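Local coordinates for protein 5-Carboxyvanillate Decarboxylase (Novosphingobium aromaticivorans, PDB 4QRN) that probably removes a carboxyl group from 5-carboxyvanillate at a metal centre, here holding manganese and a nitro-substituted benzoic acid inhibitor, at residues A[41-46]-A[86-91]; A[106-111]-A[146-151]; A[82-87]-A[337-342]. All blocks are in the same frame, centred on the assembly; numbering follows the deposited sequence.

Interaction 1: residues A[41-46]-A[86-91]; sequences EEAFAT and ERLLDL. With MN (manganese (II) ion), chain E.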
loop_
_atom_site.group_PDB
_atom_site.type_symbol
_atom_site.label_atom_id
_atom_site.label_comp_id
_atom_site.label_asym_id
_atom_site.label_seq_id
_atom_site.Cartn_x
_atom_site.Cartn_y
_atom_site.Cartn_z
ATOM N N GLU A 41 -9.665 4.629 -17.675
ATOM C CA GLU A 41 -10.093 3.548 -16.787
ATOM C C GLU A 41 -11.584 3.676 -16.459
ATOM O O GLU A 41 -11.972 3.943 -15.327
ATOM C CB GLU A 41 -9.279 3.480 -15.496
ATOM C CG GLU A 41 -9.490 2.130 -14.757
ATOM C CD GLU A 41 -9.062 2.174 -13.305
ATOM O OE1 GLU A 41 -7.863 2.362 -13.055
ATOM O OE2 GLU A 41 -9.912 2.017 -12.385
ATOM N N GLU A 42 -12.427 3.454 -17.457
ATOM C CA GLU A 42 -13.854 3.795 -17.377
ATOM C C GLU A 42 -14.661 2.506 -17.433
ATOM O O GLU A 42 -14.350 1.604 -18.196
ATOM C CB GLU A 42 -14.190 4.767 -18.511
ATOM C CG GLU A 42 -13.114 5.863 -18.679
ATOM C CD GLU A 42 -12.815 6.614 -17.383
ATOM O OE1 GLU A 42 -13.780 7.102 -16.759
ATOM O OE2 GLU A 42 -11.607 6.697 -16.972
ATOM N N ALA A 43 -15.678 2.405 -16.580
ATOM C CA ALA A 43 -16.330 1.129 -16.328
ATOM C C ALA A 43 -17.759 1.063 -16.878
ATOM O O ALA A 43 -18.489 2.074 -16.898
ATOM C CB ALA A 43 -16.380 0.878 -14.832
ATOM N N PHE A 44 -18.176 -0.154 -17.248
ATOM C CA PHE A 44 -19.585 -0.426 -17.542
ATOM C C PHE A 44 -19.933 -1.797 -16.984
ATOM O O PHE A 44 -19.050 -2.581 -16.616
ATOM C CB PHE A 44 -19.890 -0.364 -19.048
ATOM C CG PHE A 44 -19.343 -1.524 -19.808
ATOM C CD1 PHE A 44 -18.016 -1.502 -20.237
ATOM C CD2 PHE A 44 -20.120 -2.640 -20.079
ATOM C CE1 PHE A 44 -17.444 -2.564 -20.895
ATOM C CE2 PHE A 44 -19.543 -3.748 -20.766
ATOM C CZ PHE A 44 -18.204 -3.692 -21.172
ATOM N N ALA A 45 -21.237 -2.083 -16.894
ATOM C CA ALA A 45 -21.738 -3.369 -16.422
ATOM C C ALA A 45 -22.750 -3.901 -17.411
ATOM O O ALA A 45 -23.308 -3.131 -18.199
ATOM C CB ALA A 45 -22.409 -3.225 -15.056
ATOM N N THR A 46 -23.015 -5.208 -17.340
ATOM C CA THR A 46 -24.186 -5.758 -18.007
ATOM C C THR A 46 -25.126 -6.277 -16.923
ATOM O O THR A 46 -24.716 -6.848 -15.911
ATOM C CB THR A 46 -23.853 -6.861 -19.030
ATOM O OG1 THR A 46 -23.476 -8.066 -18.353
ATOM C CG2 THR A 46 -22.764 -6.398 -20.011
ATOM N N GLU A 86 -26.953 2.791 -12.214
ATOM C CA GLU A 86 -27.583 3.307 -13.416
ATOM C C GLU A 86 -26.563 3.677 -14.491
ATOM O O GLU A 86 -26.698 3.342 -15.674
ATOM C CB GLU A 86 -28.415 4.541 -13.070
ATOM C CG GLU A 86 -29.682 4.233 -12.328
ATOM C CD GLU A 86 -30.510 5.480 -12.028
ATOM O OE1 GLU A 86 -30.257 6.554 -12.636
ATOM O OE2 GLU A 86 -31.436 5.379 -11.187
ATOM N N ARG A 87 -25.529 4.395 -14.088
ATOM C CA ARG A 87 -24.519 4.828 -15.052
ATOM C C ARG A 87 -23.735 3.639 -15.610
ATOM O O ARG A 87 -23.425 3.630 -16.813
ATOM C CB ARG A 87 -23.580 5.872 -14.433
ATOM C CG ARG A 87 -24.250 7.235 -14.296
ATOM C CD ARG A 87 -23.367 8.201 -13.568
ATOM N NE ARG A 87 -23.914 9.544 -13.667
ATOM C CZ ARG A 87 -23.939 10.431 -12.688
ATOM N NH1 ARG A 87 -23.433 10.144 -11.497
ATOM N NH2 ARG A 87 -24.479 11.621 -12.929
ATOM N N LEU A 88 -23.386 2.673 -14.770
ATOM C CA LEU A 88 -22.652 1.508 -15.270
ATOM C C LEU A 88 -23.370 0.837 -16.414
ATOM O O LEU A 88 -22.749 0.371 -17.374
ATOM C CB LEU A 88 -22.490 0.467 -14.158
ATOM C CG LEU A 88 -21.404 0.747 -13.116
ATOM C CD1 LEU A 88 -21.571 -0.249 -11.960
ATOM C CD2 LEU A 88 -20.011 0.620 -13.728
ATOM N N LEU A 89 -24.699 0.753 -16.299
ATOM C CA LEU A 89 -25.481 -0.049 -17.241
ATOM C C LEU A 89 -25.697 0.645 -18.583
ATOM O O LEU A 89 -26.104 -0.006 -19.554
ATOM C CB LEU A 89 -26.810 -0.450 -16.594
ATOM C CG LEU A 89 -26.645 -1.490 -15.471
ATOM C CD1 LEU A 89 -27.909 -1.556 -14.615
ATOM C CD2 LEU A 89 -26.262 -2.869 -15.990
ATOM N N ASP A 90 -25.425 1.947 -18.658
ATOM C CA ASP A 90 -25.662 2.689 -19.899
ATOM C C ASP A 90 -24.395 2.703 -20.751
ATOM O O ASP A 90 -23.318 3.028 -20.256
ATOM C CB ASP A 90 -26.086 4.119 -19.611
ATOM C CG ASP A 90 -26.619 4.809 -20.849
ATOM O OD1 ASP A 90 -27.841 4.709 -21.082
ATOM O OD2 ASP A 90 -25.845 5.441 -21.604
ATOM N N LEU A 91 -24.559 2.338 -22.021
ATOM C CA LEU A 91 -23.498 2.416 -23.033
ATOM C C LEU A 91 -23.955 3.257 -24.214
ATOM O O LEU A 91 -23.671 2.952 -25.361
ATOM C CB LEU A 91 -23.112 1.023 -23.521
ATOM C CG LEU A 91 -22.235 0.238 -22.566
ATOM C CD1 LEU A 91 -22.097 -1.191 -23.061
ATOM C CD2 LEU A 91 -20.854 0.897 -22.426
HETATM MN MN MN E . -11.889 1.415 -11.777
HETATM O O HOH W 1 -12.805 1.452 -13.767
HETATM O O HOH W 2 -25.267 -2.558 -20.039
#

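Interaction 2: residues A[106-111]-A[146-151]; sequences KAILAL and RFIGMG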
loop_
_atom_site.group_PDB
_atom_site.type_symbol
_atom_site.label_atom_id
_atom_site.label_comp_id
_atom_site.label_asym_id
_atom_site.label_seq_id
_atom_site.Cartn_x
_atom_site.Cartn_y
_atom_site.Cartn_z
ATOM N N LYS A 106 -12.815 11.013 -25.091
ATOM C CA LYS A 106 -12.841 9.578 -25.333
ATOM C C LYS A 106 -12.727 8.863 -24.014
ATOM O O LYS A 106 -12.066 9.354 -23.085
ATOM C CB LYS A 106 -11.685 9.148 -26.239
ATOM C CG LYS A 106 -11.672 9.859 -27.591
ATOM C CD LYS A 106 -10.651 9.253 -28.536
ATOM C CE LYS A 106 -10.654 9.992 -29.872
ATOM N NZ LYS A 106 -9.771 9.342 -30.871
ATOM N N ALA A 107 -13.367 7.696 -23.950
ATOM C CA ALA A 107 -13.328 6.831 -22.780
ATOM C C ALA A 107 -12.877 5.447 -23.212
ATOM O O ALA A 107 -13.416 4.897 -24.185
ATOM C CB ALA A 107 -14.700 6.765 -22.143
ATOM N N ILE A 108 -11.936 4.880 -22.470
ATOM C CA ILE A 108 -11.509 3.502 -22.658
ATOM C C ILE A 108 -12.263 2.663 -21.647
ATOM O O ILE A 108 -12.112 2.836 -20.436
ATOM C CB ILE A 108 -9.994 3.363 -22.524
ATOM C CG1 ILE A 108 -9.328 4.405 -23.463
ATOM C CG2 ILE A 108 -9.581 1.923 -22.795
ATOM C CD1 ILE A 108 -7.844 4.255 -23.667
ATOM N N LEU A 109 -13.127 1.797 -22.179
ATOM C CA LEU A 109 -14.168 1.119 -21.413
ATOM C C LEU A 109 -13.823 -0.333 -21.155
ATOM O O LEU A 109 -13.335 -1.044 -22.046
ATOM C CB LEU A 109 -15.466 1.120 -22.214
ATOM C CG LEU A 109 -16.025 2.498 -22.507
ATOM C CD1 LEU A 109 -17.080 2.417 -23.615
ATOM C CD2 LEU A 109 -16.633 3.113 -21.280
ATOM N N ALA A 110 -14.137 -0.782 -19.947
ATOM C CA ALA A 110 -13.959 -2.196 -19.579
ATOM C C ALA A 110 -15.054 -2.642 -18.627
ATOM O O ALA A 110 -15.515 -1.893 -17.759
ATOM C CB ALA A 110 -12.587 -2.408 -18.937
ATOM N N LEU A 111 -15.412 -3.905 -18.744
ATOM C CA LEU A 111 -16.409 -4.514 -17.876
ATOM C C LEU A 111 -15.947 -4.408 -16.427
ATOM O O LEU A 111 -14.815 -4.752 -16.083
ATOM C CB LEU A 111 -16.618 -5.971 -18.261
ATOM C CG LEU A 111 -17.674 -6.707 -17.435
ATOM C CD1 LEU A 111 -19.060 -6.184 -17.734
ATOM C CD2 LEU A 111 -17.587 -8.212 -17.664
ATOM N N ARG A 146 -15.832 8.229 -29.614
ATOM C CA ARG A 146 -15.996 8.459 -28.171
ATOM C C ARG A 146 -15.625 7.271 -27.299
ATOM O O ARG A 146 -15.186 7.465 -26.169
ATOM C CB ARG A 146 -17.449 8.834 -27.837
ATOM C CG ARG A 146 -18.022 9.964 -28.673
ATOM C CD ARG A 146 -17.233 11.232 -28.618
ATOM N NE ARG A 146 -17.082 11.802 -27.280
ATOM C CZ ARG A 146 -17.996 12.557 -26.667
ATOM N NH1 ARG A 146 -19.176 12.795 -27.215
ATOM N NH2 ARG A 146 -17.742 13.042 -25.470
ATOM N N PHE A 147 -15.875 6.044 -27.779
ATOM C CA PHE A 147 -15.743 4.837 -26.963
ATOM C C PHE A 147 -14.667 3.943 -27.566
ATOM O O PHE A 147 -14.696 3.677 -28.778
ATOM C CB PHE A 147 -17.034 4.021 -26.965
ATOM C CG PHE A 147 -18.235 4.631 -26.245
ATOM C CD1 PHE A 147 -18.148 5.716 -25.374
ATOM C CD2 PHE A 147 -19.484 4.039 -26.440
ATOM C CE1 PHE A 147 -19.294 6.193 -24.731
ATOM C CE2 PHE A 147 -20.615 4.505 -25.801
ATOM C CZ PHE A 147 -20.527 5.586 -24.955
ATOM N N ILE A 148 -13.758 3.473 -26.714
ATOM C CA ILE A 148 -12.694 2.559 -27.083
ATOM C C ILE A 148 -12.803 1.374 -26.144
ATOM O O ILE A 148 -13.039 1.568 -24.953
ATOM C CB ILE A 148 -11.313 3.244 -26.895
ATOM C CG1 ILE A 148 -11.224 4.500 -27.767
ATOM C CG2 ILE A 148 -10.165 2.271 -27.185
ATOM C CD1 ILE A 148 -10.239 5.539 -27.238
ATOM N N GLY A 149 -12.633 0.158 -26.644
ATOM C CA GLY A 149 -12.844 -0.998 -25.801
ATOM C C GLY A 149 -11.597 -1.749 -25.375
ATOM O O GLY A 149 -10.638 -1.919 -26.153
ATOM N N MET A 150 -11.658 -2.268 -24.142
ATOM C CA MET A 150 -10.744 -3.283 -23.620
ATOM C C MET A 150 -11.587 -4.539 -23.400
ATOM O O MET A 150 -12.675 -4.470 -22.836
ATOM C CB MET A 150 -10.120 -2.830 -22.294
ATOM C CG MET A 150 -9.240 -1.590 -22.435
ATOM S SD MET A 150 -7.658 -1.888 -23.237
ATOM C CE MET A 150 -6.651 -2.336 -21.818
ATOM N N GLY A 151 -11.083 -5.686 -23.829
ATOM C CA GLY A 151 -11.825 -6.917 -23.641
ATOM C C GLY A 151 -11.779 -7.436 -22.219
ATOM O O GLY A 151 -10.855 -7.136 -21.444
HETATM O O HOH W 3 -14.571 -5.267 -21.097
#

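Interaction 3: residues A[82-87]-A[337-342]; sequences TQILER and YPYQYV. With 1DF (4-hydroxy-3-methoxy-5-nitrobenzoic acid), chain F.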
loop_
_atom_site.group_PDB
_atom_site.type_symbol
_atom_site.label_atom_id
_atom_site.label_comp_id
_atom_site.label_asym_id
_atom_site.label_seq_id
_atom_site.Cartn_x
_atom_site.Cartn_y
_atom_site.Cartn_z
ATOM N N THR A 82 -26.877 3.900 -6.068
ATOM C CA THR A 82 -27.931 3.790 -7.057
ATOM C C THR A 82 -27.567 4.534 -8.331
ATOM O O THR A 82 -27.865 4.055 -9.426
ATOM C CB THR A 82 -29.313 4.259 -6.507
ATOM O OG1 THR A 82 -29.198 5.597 -6.032
ATOM C CG2 THR A 82 -29.799 3.355 -5.372
ATOM N N GLN A 83 -26.936 5.695 -8.215
ATOM C CA GLN A 83 -26.508 6.418 -9.407
ATOM C C GLN A 83 -25.392 5.694 -10.150
ATOM O O GLN A 83 -25.358 5.695 -11.382
ATOM C CB GLN A 83 -26.049 7.815 -9.010
ATOM C CG GLN A 83 -27.163 8.781 -8.709
ATOM C CD GLN A 83 -28.088 8.985 -9.897
ATOM O OE1 GLN A 83 -27.657 9.427 -10.964
ATOM N NE2 GLN A 83 -29.364 8.657 -9.721
ATOM N N ILE A 84 -24.462 5.090 -9.418
ATOM C CA ILE A 84 -23.426 4.301 -10.054
ATOM C C ILE A 84 -24.018 3.155 -10.857
ATOM O O ILE A 84 -23.597 2.901 -12.000
ATOM C CB ILE A 84 -22.412 3.816 -8.994
ATOM C CG1 ILE A 84 -21.476 4.989 -8.648
ATOM C CG2 ILE A 84 -21.660 2.547 -9.437
ATOM C CD1 ILE A 84 -20.608 4.769 -7.421
ATOM N N LEU A 85 -24.970 2.425 -10.282
ATOM C CA LEU A 85 -25.493 1.265 -10.988
ATOM C C LEU A 85 -26.173 1.715 -12.281
ATOM O O LEU A 85 -25.997 1.083 -13.331
ATOM C CB LEU A 85 -26.444 0.500 -10.067
ATOM C CG LEU A 85 -27.032 -0.788 -10.616
ATOM C CD1 LEU A 85 -25.934 -1.776 -10.933
ATOM C CD2 LEU A 85 -28.059 -1.353 -9.612
ATOM N N GLU A 86 -26.953 2.791 -12.214
ATOM C CA GLU A 86 -27.583 3.307 -13.416
ATOM C C GLU A 86 -26.563 3.677 -14.491
ATOM O O GLU A 86 -26.698 3.342 -15.674
ATOM C CB GLU A 86 -28.415 4.541 -13.070
ATOM C CG GLU A 86 -29.682 4.233 -12.328
ATOM C CD GLU A 86 -30.510 5.480 -12.028
ATOM O OE1 GLU A 86 -30.257 6.554 -12.636
ATOM O OE2 GLU A 86 -31.436 5.379 -11.187
ATOM N N ARG A 87 -25.529 4.395 -14.088
ATOM C CA ARG A 87 -24.519 4.828 -15.052
ATOM C C ARG A 87 -23.735 3.639 -15.610
ATOM O O ARG A 87 -23.425 3.630 -16.813
ATOM C CB ARG A 87 -23.580 5.872 -14.433
ATOM C CG ARG A 87 -24.250 7.235 -14.296
ATOM C CD ARG A 87 -23.367 8.201 -13.568
ATOM N NE ARG A 87 -23.914 9.544 -13.667
ATOM C CZ ARG A 87 -23.939 10.431 -12.688
ATOM N NH1 ARG A 87 -23.433 10.144 -11.497
ATOM N NH2 ARG A 87 -24.479 11.621 -12.929
ATOM N N TYR A 337 -14.867 6.766 -14.133
ATOM C CA TYR A 337 -16.322 6.874 -14.244
ATOM C C TYR A 337 -16.927 5.466 -14.172
ATOM O O TYR A 337 -16.402 4.555 -14.801
ATOM C CB TYR A 337 -16.656 7.487 -15.578
ATOM C CG TYR A 337 -18.131 7.607 -15.877
ATOM C CD1 TYR A 337 -18.829 6.582 -16.525
ATOM C CD2 TYR A 337 -18.831 8.767 -15.541
ATOM C CE1 TYR A 337 -20.168 6.711 -16.856
ATOM C CE2 TYR A 337 -20.194 8.906 -15.861
ATOM C CZ TYR A 337 -20.846 7.874 -16.527
ATOM O OH TYR A 337 -22.176 7.983 -16.895
ATOM N N PRO A 338 -18.051 5.266 -13.464
ATOM C CA PRO A 338 -18.858 6.258 -12.743
ATOM C C PRO A 338 -18.585 6.263 -11.245
ATOM O O PRO A 338 -19.299 6.956 -10.510
ATOM C CB PRO A 338 -20.282 5.784 -13.045
ATOM C CG PRO A 338 -20.168 4.282 -13.002
ATOM C CD PRO A 338 -18.797 3.997 -13.632
ATOM N N TYR A 339 -17.606 5.480 -10.798
ATOM C CA TYR A 339 -17.284 5.414 -9.384
ATOM C C TYR A 339 -16.763 6.726 -8.822
ATOM O O TYR A 339 -16.912 7.005 -7.630
ATOM C CB TYR A 339 -16.281 4.283 -9.122
ATOM C CG TYR A 339 -16.863 2.937 -9.527
ATOM C CD1 TYR A 339 -17.807 2.304 -8.727
ATOM C CD2 TYR A 339 -16.475 2.300 -10.704
ATOM C CE1 TYR A 339 -18.377 1.097 -9.091
ATOM C CE2 TYR A 339 -17.047 1.083 -11.097
ATOM C CZ TYR A 339 -17.977 0.486 -10.262
ATOM O OH TYR A 339 -18.542 -0.710 -10.595
ATOM N N GLN A 340 -16.122 7.521 -9.673
ATOM C CA GLN A 340 -15.553 8.787 -9.265
ATOM C C GLN A 340 -15.748 9.815 -10.385
ATOM O O GLN A 340 -14.801 10.213 -11.067
ATOM C CB GLN A 340 -14.090 8.602 -8.871
ATOM C CG GLN A 340 -13.531 9.786 -8.104
ATOM C CD GLN A 340 -12.350 9.399 -7.228
ATOM O OE1 GLN A 340 -12.139 8.222 -6.914
ATOM N NE2 GLN A 340 -11.556 10.400 -6.849
ATOM N N TYR A 341 -17.000 10.224 -10.572
ATOM C CA TYR A 341 -17.402 11.137 -11.640
ATOM C C TYR A 341 -17.533 12.528 -11.047
ATOM O O TYR A 341 -18.553 12.854 -10.456
ATOM C CB TYR A 341 -18.748 10.660 -12.205
ATOM C CG TYR A 341 -19.359 11.562 -13.251
ATOM C CD1 TYR A 341 -18.636 11.971 -14.370
ATOM C CD2 TYR A 341 -20.674 11.986 -13.140
ATOM C CE1 TYR A 341 -19.192 12.780 -15.346
ATOM C CE2 TYR A 341 -21.249 12.803 -14.100
ATOM C CZ TYR A 341 -20.508 13.204 -15.200
ATOM O OH TYR A 341 -21.064 14.027 -16.150
ATOM N N VAL A 342 -16.485 13.332 -11.169
ATOM C CA VAL A 342 -16.410 14.595 -10.433
ATOM C C VAL A 342 -15.894 15.690 -11.344
ATOM O O VAL A 342 -14.713 15.752 -11.667
ATOM C CB VAL A 342 -15.481 14.481 -9.196
ATOM C CG1 VAL A 342 -15.590 15.745 -8.364
ATOM C CG2 VAL A 342 -15.782 13.206 -8.374
HETATM C C1 1DF F . -14.950 1.263 -7.078
HETATM C CO1 1DF F . -13.840 1.931 -7.512
HETATM C CO2 1DF F . -15.377 0.111 -7.776
HETATM C CM1 1DF F . -13.245 1.453 -8.727
HETATM C CM2 1DF F . -14.857 -0.219 -9.011
HETATM O OM 1DF F . -15.268 -1.292 -9.749
HETATM C CZ 1DF F . -13.841 0.533 -9.584
HETATM C CC 1DF F . -15.679 1.663 -5.849
HETATM C CV 1DF F . -16.106 -2.248 -9.099
HETATM O O1 1DF F . -15.658 2.919 -5.514
HETATM O O2 1DF F . -16.289 0.797 -5.212
HETATM O O3 1DF F . -13.446 0.355 -10.811
HETATM N N 1DF F . -11.805 1.848 -8.905
HETATM O O11 1DF F . -11.129 1.422 -9.798
HETATM O O22 1DF F . -11.276 2.525 -7.980
HETATM O O HOH W 4 -23.732 6.100 -18.196
HETATM O O HOH W 5 -21.984 7.976 -10.480
#

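Interaction 1: residues A[41-46]-A[86-91]
Leu-88 O, near the end of helix 79-89, accepts one hydrogen bond, from Ala-45 N just past strand 38-44 at 2.9 Å, and a CA-H...O contact from Phe-44 CA at 3.3 Å. The amide does not use a lone pair but stands above the carbonyl plane, with a C=O...N angle of 117°. A water then bridges the backbones, giving hydrogen bonds of 2.7 Å to both Ala-45 O and Leu-89 O. Strand 38-44 opens the barrel of parallel strands expected of an amidohydrolase, and at Glu-41 it delivers OE2 to the manganese, which His-210 and Asp-336 also bind. A metal-bound water donates to Glu-41 O, while Tyr-208 and Ser-311 hold Glu-41 OE1. Three leucines pack against the end of the strand and the residues that follow it. Leu-88 lays CD2 against Ala-43 CB at 3.8 Å and its CB against that of Ala-45, beside Leu-89 CD2. With CG of Phe-44 lodged between backbone N and carbonyl carbon (chi1 72°), the side chain slants across Leu-91, whose CD2 touches Phe-44 CB at 3.7 Å and whose CD1 reaches the ring obliquely. Leu-136 of helix 122-142 also touches Phe-44.

Interaction 2: residues A[106-111]-A[146-151]
Strands 106-111 and 147-149 run parallel with a pronounced twist, their axes 39° apart, and four hydrogen bonds lace them together. Ala-107 N reaches Arg-146 O and Leu-109 N reaches Ile-148 O (2.8 Å). In return Ala-107 O accepts from Ile-148 N, and Leu-109 O from Met-150 N at 3.0 Å. Beyond the last bond a water takes over, accepting from Leu-111 N and donating to Met-150 O. On one face of the sheet Leu-109 puts CD1 over the Phe-147 ring, a CH-pi contact 4.1 Å from the Leu-109 CD1 atom to the centroid and 28° off the ring normal. On the other face Ile-108 works with both branches: its CG1 meets Ile-148 CD1 at 4.0 Å, while CG2, anti to the backbone N, presses on Met-150 CG at 3.5 Å. With an alanine here both branches are gone, and Ile-148 CD1 and Met-150 CG would probably face a gap. The pair belongs to a beta-alpha-beta crossover through helix 122-142, whose Ala-139 and Cys-140 lie against Phe-147. Arg-146 NE hydrogen-bonds to Asp-105 O, and its NH2 makes a salt bridge with Asp-100 of helix 93-101, and strand 38-44 flanks 106-111 as its other neighbour.

Interaction 3: residues A[82-87]-A[337-342]
Arg-87 extends from its helix across the end of Tyr-337 and places its guanidinium against the rim of Tyr-341. The two planes stand 66° apart: Tyr-341 CD2 sits over the middle of the guanidinium, 3.6 Å from Arg-87 CZ, while the guanidinium itself meets the edge of the tyrosine and not its face. Gln-83 OE1 lies over the opposite face of the guanidinium. At the edge of the group a water accepts from Arg-87 NH1 (2.8 Å) and donates to Pro-338 O, and Arg-87 NE forms a salt bridge with Asp-98. Asp-98 OD2 also hydrogen-bonds with Tyr-337 OH, and its backbone O with Tyr-341 OH, fixing both rings. Tyr-337 crosses the arginine at about a right angle, its OH 3.4 Å from Arg-87 CG. A cis peptide follows it, and Pro-338 folds back so that its CB lies over the centre of the Tyr-337 ring and touches Arg-87 CB at 3.6 Å. One turn earlier in the helix, Ile-84 brings CG1 to 3.5 Å from Pro-338 O and, because CG2 is anti to the backbone N, sets that methyl 3.6 Å from Tyr-339 CE1. Tyr-339 presents one ring face to the inhibitor, whose CM2 lies over its centre, and its OH hydrogen-bonds with Thr-112 OG1. Segment 337-342 directly follows the metal ligand Asp-336 in the loop after strand 331-332, the usual place for active-site residues in an amidohydrolase-type barrel, and here it lines the ligand pocket.

In the fold
Interactions 1 and 3 share helix 79-89, their centres about 8 Å apart: Leu-88 packs on the strand end through interaction 1 and also brings CD1 to 3.4 Å from Tyr-339 OH. Glu-42 ties the three regions together, its OE1 probably accepting from Tyr-337 N at 2.9 Å and its backbone O from Ala-110 N at 3.0 Å. Interactions 1 and 2 meet on neighbouring strands, about 10 Å between centres, whereas interactions 2 and 3 do not touch, their nearest atoms about 6 Å apart. Glu-41 binds the manganese directly; the side chains of Tyr-339 and Ala-110 lie about 5 and 8 Å from it, and that of Ala-43 about 5 Å from the inhibitor.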